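Local coordinates for genome polyprotein (Enterovirus A71, PDB 6HLW) that includes the 3A protein, which probably recruits host proteins to the membranes where the viral genome is replicated, at residues I12-L15 and L16-D20. Numbering follows the deposited sequence.
Sequences IGDL and LASVD
I12 and L16 stand one turn apart on helix 9-18, side by side and pointing the same way, so that I12 CG2 meets L16 CD1 at 4.1 Å. At their base the I12 carbonyl accepts a nearly straight hydrogen bond from L16 N (168° at the hydrogen). Both side chains are buried: I12 also packs on W33 and I34, while L16 reaches V24, R25 and C28 of helix 22-30 and an aromatic side chain of the other protein chain in the assembly. G13 contributes its carbonyl, which takes the A17 amide at 2.9 Å and has A17 CB close beside it. At D14 the carbonyl oxygen is gripped twice. S18 N approaches it from above the carbonyl plane, whereas S18 OG donates at 2.8 Å from a direction tilted by 18°. The hydroxyl is brought back to the preceding turn because OG lies anti to the carbonyl carbon and beside the backbone N of S18 (chi1 -61°). D14 OD1 approaches the same OG no closer than 3.5 Å. The last turn joins L15 to V19, whose amide reaches L15 O at 2.9 Å, almost in line with the C=O bond. Beside this bond L15 CD1 touches V19 CG2 at 3.6 Å, the two side chains meeting at a slant. V19 is the first residue to leave helical backbone angles, and the chain then runs to D20, which forms salt bridges with R25 and with a basic side chain of that other chain. The buried pair thus faces two ways, L16 to helix 22-30 and I12 to the W33-I34 loop, while on the exposed side, at D14 and S18, the serine hydroxyl doubles the bonding to D14 O just ahead of V19, where helical backbone angles stop.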
loop_
_atom_site.group_PDB
_atom_site.type_symbol
_atom_site.label_atom_id
_atom_site.label_comp_id
_atom_site.label_asym_id
_atom_site.label_seq_id
_atom_site.Cartn_x
_atom_site.Cartn_y
_atom_site.Cartn_z
ATOM N N ILE B 12 -11.347 8.885 -9.459
ATOM C CA ILE B 12 -11.133 7.465 -9.210
ATOM C C ILE B 12 -10.815 7.235 -7.739
ATOM O O ILE B 12 -11.250 6.249 -7.145
ATOM C CB ILE B 12 -9.988 6.904 -10.078
ATOM C CG1 ILE B 12 -10.322 7.057 -11.563
ATOM C CG2 ILE B 12 -9.737 5.434 -9.754
ATOM C CD1 ILE B 12 -9.134 6.874 -12.484
ATOM N N GLY B 13 -10.048 8.152 -7.158
ATOM C CA GLY B 13 -9.675 8.061 -5.760
ATOM C C GLY B 13 -10.869 8.234 -4.840
ATOM O O GLY B 13 -11.032 7.489 -3.873
ATOM N N ASP B 14 -11.705 9.223 -5.140
ATOM C CA ASP B 14 -12.898 9.477 -4.342
ATOM C C ASP B 14 -13.864 8.303 -4.447
ATOM O O ASP B 14 -14.611 8.018 -3.510
ATOM C CB ASP B 14 -13.583 10.769 -4.790
ATOM C CG ASP B 14 -14.696 11.196 -3.850
ATOM O OD1 ASP B 14 -15.840 10.729 -4.027
ATOM O OD2 ASP B 14 -14.424 11.999 -2.931
ATOM N N LEU B 15 -13.840 7.624 -5.590
ATOM C CA LEU B 15 -14.690 6.460 -5.803
ATOM C C LEU B 15 -14.241 5.296 -4.929
ATOM O O LEU B 15 -15.039 4.713 -4.198
ATOM C CB LEU B 15 -14.678 6.043 -7.276
ATOM C CG LEU B 15 -15.480 4.784 -7.622
ATOM C CD1 LEU B 15 -16.956 4.972 -7.300
ATOM C CD2 LEU B 15 -15.293 4.415 -9.084
ATOM N N LEU B 16 -12.957 4.964 -5.008
ATOM C CA LEU B 16 -12.404 3.862 -4.231
ATOM C C LEU B 16 -12.469 4.150 -2.736
ATOM O O LEU B 16 -12.625 3.237 -1.930
ATOM C CB LEU B 16 -10.958 3.588 -4.647
ATOM C CG LEU B 16 -10.767 3.007 -6.049
ATOM C CD1 LEU B 16 -9.295 3.015 -6.432
ATOM C CD2 LEU B 16 -11.331 1.595 -6.131
ATOM N N ALA B 17 -12.352 5.422 -2.371
ATOM C CA ALA B 17 -12.386 5.817 -0.968
ATOM C C ALA B 17 -13.799 5.711 -0.399
ATOM O O ALA B 17 -13.991 5.223 0.716
ATOM C CB ALA B 17 -11.856 7.231 -0.808
ATOM N N SER B 18 -14.781 6.168 -1.171
ATOM C CA SER B 18 -16.175 6.166 -0.731
ATOM C C SER B 18 -16.772 4.760 -0.733
ATOM O O SER B 18 -17.376 4.334 0.251
ATOM C CB SER B 18 -17.011 7.089 -1.621
ATOM O OG SER B 18 -16.540 8.424 -1.542
ATOM N N VAL B 19 -16.604 4.053 -1.848
ATOM C CA VAL B 19 -17.045 2.666 -1.969
ATOM C C VAL B 19 -15.862 1.791 -2.367
ATOM O O VAL B 19 -15.217 2.034 -3.385
ATOM C CB VAL B 19 -18.188 2.509 -3.002
ATOM C CG1 VAL B 19 -19.482 3.084 -2.449
ATOM C CG2 VAL B 19 -17.836 3.176 -4.331
ATOM N N ASP B 20 -15.570 0.783 -1.550
ATOM C CA ASP B 20 -14.402 -0.059 -1.779
ATOM C C ASP B 20 -14.723 -1.531 -1.573
ATOM O O ASP B 20 -15.203 -1.939 -0.516
ATOM C CB ASP B 20 -13.258 0.358 -0.851
ATOM C CG ASP B 20 -11.884 0.040 -1.428
ATOM O OD1 ASP B 20 -11.803 -0.493 -2.556
ATOM O OD2 ASP B 20 -10.879 0.333 -0.748
#